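Putative 2,5-diketo-D-gluconic acid reductase B (Sinorhizobium meliloti, PDB 3UP8) probably reduces methylglyoxal to hydroxyacetone with NADPH as a TIM-barrel enzyme of the aldo/keto reductase family. Local coordinates at residues A[51-61]-A[251-261]; A[97-106]-A[125-134]. All blocks are in the same frame, centred on the assembly; numbering follows the deposited sequence.

Contact 1: residues A[51-61]-A[251-261]; sequences RILPQALKLGF and TATEARLKENF
Leu257 drives its isobutyl group into a hole on helix 51-59 formed by Ile52, Gln55, Ala56 and Leu59, a knob-into-hole fit. CD1 of Leu257 reaches CD2 of Leu59 tip to tip at 3.8 Å, while its other branch, CD2, rests on Ala56 CB and lies 3.4 Å from CE2 of the Phe61 ring. Leu59, with CG anti to its own backbone N (chi1 171°), also brings CG over one face of the Phe261 ring, 4.2 Å from the centroid, in a CH-pi contact. The two phenyl rings meet obliquely with planes 45° apart, Phe61 CE2 standing 3.6 Å from Phe261 CD1. With an alanine at Phe261, Leu59 CG would probably lose the ring face it covers, and a gap is likely to open beside Phe61 and the backbone of Gly60. These residues join the helices that follow the first and the eighth barrel strand, 46-59 and 254-261, which are neighbours because the eight-stranded sheet closes on itself; the axes of 51-59 and 254-261 cross at -32° and approach to 10.5 Å. In the loop leading into the later helix, Thr251 O lies 3.2 Å from Ile52 CG2. Farther out, Gln55 lays its amide across the Glu254 side chain, NE2 3.2 Å from CG, with amide and carboxylate nearly perpendicular. Beneath, Phe39 of strand 37-40 touches Ala56 and Thr251, and Thr253 N-caps the helix through a weak bond from Arg256 N.

Contact 2: residues A[97-106]-A[125-134]; sequences WVDNYRHDAF and LLLHWPGSDV. With ACT (acetate ion), chain C.
Tyr101 touches segment 125-134 from CB to its hydroxyl. Its CB packs against Val134 CG2 at 3.7 Å, the methyl that also touches Arg102 CG. One ring edge, at CD1, runs past Ser132, whose OG lies 3.4 Å away near the ring plane; CE2, across the ring, touches Leu127 CD2 obliquely, and Val98 CA sits over the centre of one face. At the tip, OH donates to Trp129 O at 2.6 Å, in the carbonyl plane and on a lone pair, a bond that fixes the phenol against the turn after the strand. Ser132 OG accepts from Val134 N in an ST turn and shares a water with Val98 O. The contact belongs to the beta-alpha-beta unit of strand 91-96, helix 103-117 and strand 122-127, and ties together the loops at the C-terminal ends of the two strands, where TIM barrels carry their active sites. There Trp97, its CG anti to the backbone N (chi1 -177°), turns its six-membered ring edge toward the face of His128, an offset edge-to-face pair with planes at 81°; CZ3 also lies 3.9 Å from Trp129 CD1. His128, predicted to bind substrate, donates from NE2 to OXT of an acetate, probably from the crystallisation liquor, at 2.7 Å; the acetate is also hydrogen-bonded to Tyr70 OH, the predicted proton donor. Deeper in, Phe106 puts CE1 3.6 Å from Leu127 CD2, which meets the ring at its edge.

Followed from the N terminus, the chain first enters contact 1 on helix 46-59, just after the first barrel strand. It then runs through strand 91-96 into 97-106, and after helix 103-117 and strand 122-127 contact 2 closes a short loop with only 18 residues between its segments. Strands and helices of the rest of the barrel follow before 251-261 returns to 51-61, closing a loop of 189 intervening residues that wholly encloses contact 2. Contact 1 thus joins the helices after the first and eighth strands, where the barrel closes, whereas contact 2 binds neighbouring strand-to-helix loops within it. They lie on opposite sides of the chain's centre, their own centres about 31 Å apart.

Contact 1: residues A[51-61]-A[251-261]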
loop_
_atom_site.group_PDB
_atom_site.type_symbol
_atom_site.label_atom_id
_atom_site.label_comp_id
_atom_site.label_asym_id
_atom_site.label_seq_id
_atom_site.Cartn_x
_atom_site.Cartn_y
_atom_site.Cartn_z
ATOM N N ARG A 51 16.587 11.306 -3.060
ATOM C CA ARG A 51 17.533 10.679 -3.968
ATOM C C ARG A 51 16.842 9.698 -4.921
ATOM O O ARG A 51 17.033 9.773 -6.141
ATOM C CB ARG A 51 18.618 9.953 -3.169
ATOM C CG ARG A 51 19.877 9.588 -3.975
ATOM C CD ARG A 51 20.624 8.427 -3.322
ATOM N NE ARG A 51 20.704 8.593 -1.868
ATOM C CZ ARG A 51 20.578 7.605 -0.982
ATOM N NH1 ARG A 51 20.365 6.357 -1.390
ATOM N NH2 ARG A 51 20.657 7.870 0.319
ATOM N N ILE A 52 16.028 8.799 -4.375
ATOM C CA ILE A 52 15.547 7.645 -5.142
ATOM C C ILE A 52 14.205 7.858 -5.850
ATOM O O ILE A 52 14.029 7.405 -6.985
ATOM C CB ILE A 52 15.520 6.374 -4.261
ATOM C CG1 ILE A 52 16.935 6.053 -3.780
ATOM C CG2 ILE A 52 14.967 5.181 -5.020
ATOM C CD1 ILE A 52 17.030 5.903 -2.285
ATOM N N LEU A 53 13.264 8.546 -5.198
ATOM C CA LEU A 53 11.952 8.778 -5.819
ATOM C C LEU A 53 12.004 9.424 -7.221
ATOM O O LEU A 53 11.280 8.983 -8.112
ATOM C CB LEU A 53 10.987 9.520 -4.875
ATOM C CG LEU A 53 9.529 9.710 -5.325
ATOM C CD1 LEU A 53 8.924 8.407 -5.842
ATOM C CD2 LEU A 53 8.690 10.270 -4.178
ATOM N N PRO A 54 12.872 10.442 -7.436
ATOM C CA PRO A 54 12.975 10.989 -8.808
ATOM C C PRO A 54 13.324 9.920 -9.848
ATOM O O PRO A 54 12.752 9.898 -10.936
ATOM C CB PRO A 54 14.117 12.015 -8.688
ATOM C CG PRO A 54 14.022 12.475 -7.264
ATOM C CD PRO A 54 13.682 11.225 -6.484
ATOM N N GLN A 55 14.245 9.030 -9.497
ATOM C CA GLN A 55 14.616 7.928 -10.372
ATOM C C GLN A 55 13.453 6.959 -10.573
ATOM O O GLN A 55 13.187 6.536 -11.695
ATOM C CB GLN A 55 15.810 7.186 -9.802
ATOM C CG GLN A 55 17.023 8.064 -9.548
ATOM C CD GLN A 55 18.197 7.242 -9.080
ATOM O OE1 GLN A 55 18.712 7.436 -7.972
ATOM N NE2 GLN A 55 18.614 6.284 -9.913
ATOM N N ALA A 56 12.770 6.607 -9.486
ATOM C CA ALA A 56 11.587 5.757 -9.566
ATOM C C ALA A 56 10.558 6.308 -10.547
ATOM O O ALA A 56 9.979 5.569 -11.336
ATOM C CB ALA A 56 10.975 5.582 -8.189
ATOM N N LEU A 57 10.340 7.616 -10.489
ATOM C CA LEU A 57 9.370 8.278 -11.346
ATOM C C LEU A 57 9.821 8.290 -12.812
ATOM O O LEU A 57 9.004 8.094 -13.713
ATOM C CB LEU A 57 9.110 9.704 -10.848
ATOM C CG LEU A 57 8.288 9.841 -9.555
ATOM C CD1 LEU A 57 8.456 11.241 -8.978
ATOM C CD2 LEU A 57 6.813 9.527 -9.781
ATOM N N LYS A 58 11.119 8.521 -13.033
ATOM C CA LYS A 58 11.714 8.425 -14.375
ATOM C C LYS A 58 11.546 7.033 -14.929
ATOM O O LYS A 58 11.098 6.871 -16.058
ATOM C CB LYS A 58 13.198 8.776 -14.350
ATOM C CG LYS A 58 13.465 10.265 -14.313
ATOM C CD LYS A 58 14.937 10.590 -14.017
ATOM C CE LYS A 58 15.056 12.052 -13.581
ATOM N NZ LYS A 58 16.413 12.624 -13.794
ATOM N N LEU A 59 11.896 6.033 -14.120
ATOM C CA LEU A 59 11.799 4.630 -14.514
ATOM C C LEU A 59 10.367 4.219 -14.879
ATOM O O LEU A 59 10.165 3.310 -15.684
ATOM C CB LEU A 59 12.385 3.721 -13.416
ATOM C CG LEU A 59 12.203 2.195 -13.497
ATOM C CD1 LEU A 59 13.056 1.564 -14.606
ATOM C CD2 LEU A 59 12.501 1.545 -12.163
ATOM N N GLY A 60 9.370 4.892 -14.305
ATOM C CA GLY A 60 7.980 4.575 -14.647
ATOM C C GLY A 60 6.999 4.336 -13.502
ATOM O O GLY A 60 5.833 4.067 -13.761
ATOM N N PHE A 61 7.459 4.416 -12.252
ATOM C CA PHE A 61 6.547 4.340 -11.093
ATOM C C PHE A 61 5.551 5.478 -11.168
ATOM O O PHE A 61 5.936 6.614 -11.443
ATOM C CB PHE A 61 7.306 4.478 -9.773
ATOM C CG PHE A 61 7.785 3.186 -9.206
ATOM C CD1 PHE A 61 7.017 2.500 -8.262
ATOM C CD2 PHE A 61 9.008 2.652 -9.600
ATOM C CE1 PHE A 61 7.470 1.289 -7.724
ATOM C CE2 PHE A 61 9.462 1.449 -9.073
ATOM C CZ PHE A 61 8.699 0.767 -8.137
ATOM N N THR A 251 12.583 0.605 -2.055
ATOM C CA THR A 251 13.792 0.513 -2.848
ATOM C C THR A 251 14.687 1.677 -2.436
ATOM O O THR A 251 14.477 2.809 -2.866
ATOM C CB THR A 251 13.465 0.603 -4.354
ATOM O OG1 THR A 251 12.777 1.831 -4.611
ATOM C CG2 THR A 251 12.557 -0.555 -4.793
ATOM N N ALA A 252 15.661 1.393 -1.577
ATOM C CA ALA A 252 16.588 2.412 -1.075
ATOM C C ALA A 252 17.824 2.606 -1.963
ATOM O O ALA A 252 18.677 3.440 -1.657
ATOM C CB ALA A 252 17.005 2.091 0.365
ATOM N N THR A 253 17.920 1.840 -3.051
ATOM C CA THR A 253 19.032 1.951 -4.010
ATOM C C THR A 253 18.513 1.815 -5.436
ATOM O O THR A 253 17.482 1.179 -5.663
ATOM C CB THR A 253 20.104 0.845 -3.816
ATOM O OG1 THR A 253 19.535 -0.437 -4.113
ATOM C CG2 THR A 253 20.678 0.839 -2.396
ATOM N N GLU A 254 19.250 2.375 -6.394
ATOM C CA GLU A 254 18.897 2.284 -7.815
ATOM C C GLU A 254 18.776 0.843 -8.318
ATOM O O GLU A 254 17.976 0.564 -9.213
ATOM C CB GLU A 254 19.928 3.017 -8.675
ATOM C CG GLU A 254 20.416 4.341 -8.094
ATOM C CD GLU A 254 21.519 4.991 -8.926
ATOM O OE1 GLU A 254 22.132 4.307 -9.785
ATOM O OE2 GLU A 254 21.774 6.197 -8.717
ATOM N N ALA A 255 19.572 -0.060 -7.741
ATOM C CA ALA A 255 19.640 -1.459 -8.187
ATOM C C ALA A 255 18.379 -2.270 -7.856
ATOM O O ALA A 255 17.847 -2.971 -8.715
ATOM C CB ALA A 255 20.891 -2.144 -7.621
ATOM N N ARG A 256 17.916 -2.183 -6.611
ATOM C CA ARG A 256 16.661 -2.837 -6.218
ATOM C C ARG A 256 15.481 -2.224 -6.979
ATOM O O ARG A 256 14.552 -2.927 -7.371
ATOM C CB ARG A 256 16.426 -2.724 -4.708
ATOM C CG ARG A 256 17.419 -3.476 -3.836
ATOM C CD ARG A 256 16.938 -3.458 -2.398
ATOM N NE ARG A 256 17.986 -3.036 -1.468
ATOM C CZ ARG A 256 17.770 -2.355 -0.342
ATOM N NH1 ARG A 256 16.537 -1.994 0.013
ATOM N NH2 ARG A 256 18.797 -2.022 0.433
ATOM N N LEU A 257 15.549 -0.910 -7.184
ATOM C CA LEU A 257 14.561 -0.148 -7.949
ATOM C C LEU A 257 14.218 -0.825 -9.280
ATOM O O LEU A 257 13.062 -1.171 -9.528
ATOM C CB LEU A 257 15.105 1.259 -8.212
ATOM C CG LEU A 257 14.231 2.504 -8.359
ATOM C CD1 LEU A 257 14.675 3.265 -9.603
ATOM C CD2 LEU A 257 12.742 2.195 -8.419
ATOM N N LYS A 258 15.228 -1.027 -10.123
ATOM C CA LYS A 258 15.032 -1.606 -11.457
ATOM C C LYS A 258 14.570 -3.059 -11.392
ATOM O O LYS A 258 13.808 -3.518 -12.246
ATOM C CB LYS A 258 16.313 -1.489 -12.289
ATOM C CG LYS A 258 16.867 -0.069 -12.347
ATOM C CD LYS A 258 17.563 0.228 -13.671
ATOM C CE LYS A 258 17.689 1.735 -13.883
ATOM N NZ LYS A 258 18.594 2.091 -15.020
ATOM N N GLU A 259 15.042 -3.767 -10.366
ATOM C CA GLU A 259 14.706 -5.167 -10.131
ATOM C C GLU A 259 13.235 -5.327 -9.710
ATOM O O GLU A 259 12.499 -6.142 -10.276
ATOM C CB GLU A 259 15.658 -5.744 -9.071
ATOM C CG GLU A 259 15.441 -7.213 -8.707
ATOM C CD GLU A 259 16.158 -7.611 -7.417
ATOM O OE1 GLU A 259 17.319 -7.180 -7.220
ATOM O OE2 GLU A 259 15.561 -8.351 -6.601
ATOM N N ASN A 260 12.817 -4.531 -8.727
ATOM C CA ASN A 260 11.440 -4.559 -8.220
ATOM C C ASN A 260 10.395 -4.200 -9.285
ATOM O O ASN A 260 9.287 -4.744 -9.293
ATOM C CB ASN A 260 11.300 -3.641 -7.001
ATOM C CG ASN A 260 11.937 -4.223 -5.745
ATOM O OD1 ASN A 260 12.810 -5.091 -5.813
ATOM N ND2 ASN A 260 11.496 -3.745 -4.586
ATOM N N PHE A 261 10.772 -3.302 -10.189
ATOM C CA PHE A 261 9.898 -2.834 -11.263
ATOM C C PHE A 261 9.658 -3.902 -12.334
ATOM O O PHE A 261 8.595 -3.935 -12.964
ATOM C CB PHE A 261 10.508 -1.585 -11.894
ATOM C CG PHE A 261 9.576 -0.829 -12.790
ATOM C CD1 PHE A 261 8.554 -0.052 -12.256
ATOM C CD2 PHE A 261 9.739 -0.872 -14.173
ATOM C CE1 PHE A 261 7.691 0.669 -13.091
ATOM C CE2 PHE A 261 8.888 -0.161 -15.011
ATOM C CZ PHE A 261 7.860 0.615 -14.464
#

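Contact 2: residues A[97-106]-A[125-134]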
loop_
_atom_site.group_PDB
_atom_site.type_symbol
_atom_site.label_atom_id
_atom_site.label_comp_id
_atom_site.label_asym_id
_atom_site.label_seq_id
_atom_site.Cartn_x
_atom_site.Cartn_y
_atom_site.Cartn_z
ATOM N N TRP A 97 -2.454 9.927 10.848
ATOM C CA TRP A 97 -1.887 9.338 12.051
ATOM C C TRP A 97 -2.922 9.386 13.169
ATOM O O TRP A 97 -3.739 10.313 13.245
ATOM C CB TRP A 97 -0.617 10.084 12.484
ATOM C CG TRP A 97 0.054 9.464 13.700
ATOM C CD1 TRP A 97 0.347 10.084 14.883
ATOM C CD2 TRP A 97 0.482 8.106 13.840
ATOM N NE1 TRP A 97 0.942 9.196 15.747
ATOM C CE2 TRP A 97 1.031 7.972 15.134
ATOM C CE3 TRP A 97 0.458 6.984 12.992
ATOM C CZ2 TRP A 97 1.556 6.765 15.605
ATOM C CZ3 TRP A 97 0.986 5.775 13.461
ATOM C CH2 TRP A 97 1.526 5.680 14.755
ATOM N N VAL A 98 -2.885 8.375 14.028
ATOM C CA VAL A 98 -3.909 8.197 15.058
ATOM C C VAL A 98 -4.020 9.397 16.022
ATOM O O VAL A 98 -5.073 9.610 16.592
ATOM C CB VAL A 98 -3.705 6.883 15.861
ATOM C CG1 VAL A 98 -3.699 5.649 14.921
ATOM C CG2 VAL A 98 -2.424 6.920 16.692
ATOM N N ASP A 99 -2.946 10.175 16.204
ATOM C CA ASP A 99 -3.007 11.354 17.098
ATOM C C ASP A 99 -3.912 12.435 16.511
ATOM O O ASP A 99 -4.325 13.371 17.201
ATOM C CB ASP A 99 -1.606 11.947 17.330
ATOM C CG ASP A 99 -0.714 11.058 18.200
ATOM O OD1 ASP A 99 -1.212 10.110 18.854
ATOM O OD2 ASP A 99 0.503 11.327 18.232
ATOM N N ASN A 100 -4.200 12.316 15.223
ATOM C CA ASN A 100 -4.991 13.305 14.520
ATOM C C ASN A 100 -6.431 12.866 14.254
ATOM O O ASN A 100 -7.105 13.434 13.394
ATOM C CB ASN A 100 -4.303 13.676 13.202
ATOM C CG ASN A 100 -2.921 14.278 13.408
ATOM O OD1 ASN A 100 -2.669 14.971 14.395
ATOM N ND2 ASN A 100 -2.019 14.017 12.469
ATOM N N TYR A 101 -6.908 11.869 14.986
ATOM C CA TYR A 101 -8.220 11.285 14.700
ATOM C C TYR A 101 -9.459 12.097 15.088
ATOM O O TYR A 101 -10.478 11.986 14.430
ATOM C CB TYR A 101 -8.310 9.880 15.287
ATOM C CG TYR A 101 -7.702 8.810 14.400
ATOM C CD1 TYR A 101 -7.659 7.492 14.832
ATOM C CD2 TYR A 101 -7.174 9.109 13.135
ATOM C CE1 TYR A 101 -7.135 6.478 14.039
ATOM C CE2 TYR A 101 -6.629 8.091 12.323
ATOM C CZ TYR A 101 -6.614 6.781 12.795
ATOM O OH TYR A 101 -6.109 5.742 12.044
ATOM N N ARG A 102 -9.385 12.909 16.140
ATOM C CA ARG A 102 -10.534 13.754 16.479
ATOM C C ARG A 102 -10.823 14.723 15.331
ATOM O O ARG A 102 -9.895 15.214 14.679
ATOM C CB ARG A 102 -10.294 14.507 17.787
ATOM C CG ARG A 102 -10.109 13.572 18.984
ATOM C CD ARG A 102 -10.218 14.300 20.320
ATOM N NE ARG A 102 -11.274 15.318 20.305
ATOM C CZ ARG A 102 -11.549 16.139 21.317
ATOM N NH1 ARG A 102 -10.859 16.068 22.452
ATOM N NH2 ARG A 102 -12.514 17.041 21.193
ATOM N N HIS A 103 -12.101 14.987 15.080
ATOM C CA HIS A 103 -12.524 15.752 13.891
ATOM C C HIS A 103 -11.645 16.965 13.539
ATOM O O HIS A 103 -11.120 17.049 12.426
ATOM C CB HIS A 103 -13.987 16.217 13.992
ATOM C CG HIS A 103 -14.400 17.088 12.849
ATOM N ND1 HIS A 103 -14.383 18.462 12.917
ATOM C CD2 HIS A 103 -14.751 16.778 11.578
ATOM C CE1 HIS A 103 -14.766 18.965 11.756
ATOM N NE2 HIS A 103 -14.998 17.963 10.924
ATOM N N ASP A 104 -11.511 17.906 14.471
ATOM C CA ASP A 104 -10.797 19.156 14.166
ATOM C C ASP A 104 -9.306 18.931 13.856
ATOM O O ASP A 104 -8.782 19.546 12.935
ATOM C CB ASP A 104 -10.975 20.197 15.274
ATOM C CG ASP A 104 -12.409 20.781 15.332
ATOM O OD1 ASP A 104 -13.321 20.341 14.588
ATOM O OD2 ASP A 104 -12.621 21.699 16.144
ATOM N N ALA A 105 -8.637 18.079 14.634
ATOM C CA ALA A 105 -7.250 17.684 14.363
ATOM C C ALA A 105 -7.125 16.930 13.026
ATOM O O ALA A 105 -6.118 17.051 12.317
ATOM C CB ALA A 105 -6.708 16.835 15.515
ATOM N N PHE A 106 -8.154 16.151 12.691
ATOM C CA PHE A 106 -8.177 15.357 11.465
ATOM C C PHE A 106 -8.137 16.292 10.259
ATOM O O PHE A 106 -7.249 16.193 9.408
ATOM C CB PHE A 106 -9.468 14.517 11.437
ATOM C CG PHE A 106 -9.464 13.385 10.438
ATOM C CD1 PHE A 106 -9.563 12.068 10.883
ATOM C CD2 PHE A 106 -9.397 13.631 9.069
ATOM C CE1 PHE A 106 -9.587 11.023 9.979
ATOM C CE2 PHE A 106 -9.428 12.583 8.147
ATOM C CZ PHE A 106 -9.523 11.276 8.605
ATOM N N LEU A 125 -6.556 8.651 0.812
ATOM C CA LEU A 125 -6.274 8.951 2.212
ATOM C C LEU A 125 -6.759 7.795 3.064
ATOM O O LEU A 125 -7.917 7.381 2.955
ATOM C CB LEU A 125 -6.947 10.254 2.659
ATOM C CG LEU A 125 -6.658 10.734 4.087
ATOM C CD1 LEU A 125 -5.193 11.161 4.220
ATOM C CD2 LEU A 125 -7.579 11.884 4.517
ATOM N N LEU A 126 -5.862 7.271 3.894
ATOM C CA LEU A 126 -6.183 6.125 4.744
ATOM C C LEU A 126 -6.153 6.509 6.211
ATOM O O LEU A 126 -5.413 7.397 6.638
ATOM C CB LEU A 126 -5.187 4.981 4.506
ATOM C CG LEU A 126 -4.827 4.570 3.075
ATOM C CD1 LEU A 126 -3.820 3.421 3.108
ATOM C CD2 LEU A 126 -6.061 4.158 2.274
ATOM N N LEU A 127 -6.977 5.821 6.981
ATOM C CA LEU A 127 -6.800 5.749 8.414
ATOM C C LEU A 127 -5.676 4.744 8.625
ATOM O O LEU A 127 -5.769 3.582 8.186
ATOM C CB LEU A 127 -8.100 5.281 9.104
ATOM C CG LEU A 127 -9.359 6.089 8.756
ATOM C CD1 LEU A 127 -10.634 5.435 9.310
ATOM C CD2 LEU A 127 -9.240 7.559 9.236
ATOM N N HIS A 128 -4.623 5.191 9.304
ATOM C CA HIS A 128 -3.385 4.406 9.389
ATOM C C HIS A 128 -3.519 3.135 10.234
ATOM O O HIS A 128 -3.014 2.082 9.857
ATOM C CB HIS A 128 -2.230 5.290 9.900
ATOM C CG HIS A 128 -0.876 4.831 9.462
ATOM N ND1 HIS A 128 0.191 5.694 9.321
ATOM C CD2 HIS A 128 -0.413 3.602 9.120
ATOM C CE1 HIS A 128 1.253 5.017 8.922
ATOM N NE2 HIS A 128 0.914 3.748 8.785
ATOM N N TRP A 129 -4.220 3.242 11.364
ATOM C CA TRP A 129 -4.420 2.132 12.280
ATOM C C TRP A 129 -5.832 2.215 12.844
ATOM O O TRP A 129 -6.357 3.316 12.991
ATOM C CB TRP A 129 -3.398 2.170 13.425
ATOM C CG TRP A 129 -2.021 1.779 12.979
ATOM C CD1 TRP A 129 -1.050 2.607 12.518
ATOM C CD2 TRP A 129 -1.484 0.453 12.921
ATOM N NE1 TRP A 129 0.069 1.884 12.177
ATOM C CE2 TRP A 129 -0.179 0.556 12.407
ATOM C CE3 TRP A 129 -1.984 -0.815 13.254
ATOM C CZ2 TRP A 129 0.640 -0.557 12.220
ATOM C CZ3 TRP A 129 -1.163 -1.926 13.068
ATOM C CH2 TRP A 129 0.127 -1.784 12.540
ATOM N N PRO A 130 -6.446 1.059 13.177
ATOM C CA PRO A 130 -7.812 1.032 13.747
ATOM C C PRO A 130 -7.911 1.404 15.229
ATOM O O PRO A 130 -8.945 1.942 15.655
ATOM C CB PRO A 130 -8.241 -0.424 13.558
ATOM C CG PRO A 130 -6.957 -1.185 13.625
ATOM C CD PRO A 130 -5.945 -0.303 12.910
ATOM N N GLY A 131 -6.853 1.123 15.995
ATOM C CA GLY A 131 -6.826 1.372 17.444
ATOM C C GLY A 131 -6.809 2.835 17.834
ATOM O O GLY A 131 -5.868 3.569 17.520
ATOM N N SER A 132 -7.875 3.252 18.516
ATOM C CA SER A 132 -8.101 4.648 18.880
ATOM C C SER A 132 -9.304 4.728 19.822
ATOM O O SER A 132 -10.239 3.923 19.711
ATOM C CB SER A 132 -8.409 5.474 17.626
ATOM O OG SER A 132 -8.702 6.828 17.955
ATOM N N ASP A 133 -9.279 5.699 20.732
ATOM C CA ASP A 133 -10.448 6.064 21.550
ATOM C C ASP A 133 -11.494 6.842 20.752
ATOM O O ASP A 133 -12.637 6.971 21.189
ATOM C CB ASP A 133 -10.018 6.941 22.745
ATOM C CG ASP A 133 -9.292 6.158 23.829
ATOM O OD1 ASP A 133 -9.275 4.905 23.785
ATOM O OD2 ASP A 133 -8.746 6.808 24.752
ATOM N N VAL A 134 -11.114 7.393 19.599
ATOM C CA VAL A 134 -12.063 8.154 18.773
ATOM C C VAL A 134 -13.024 7.186 18.061
ATOM O O VAL A 134 -12.575 6.220 17.438
ATOM C CB VAL A 134 -11.339 9.045 17.722
ATOM C CG1 VAL A 134 -12.358 9.831 16.882
ATOM C CG2 VAL A 134 -10.341 9.979 18.411
HETATM C C ACT C . 3.271 1.196 7.969
HETATM O O ACT C . 3.252 1.342 6.726
HETATM O OXT ACT C . 3.194 2.241 8.626
HETATM C CH3 ACT C . 3.374 -0.135 8.643
HETATM O O HOH W 1 -6.540 8.183 18.515
#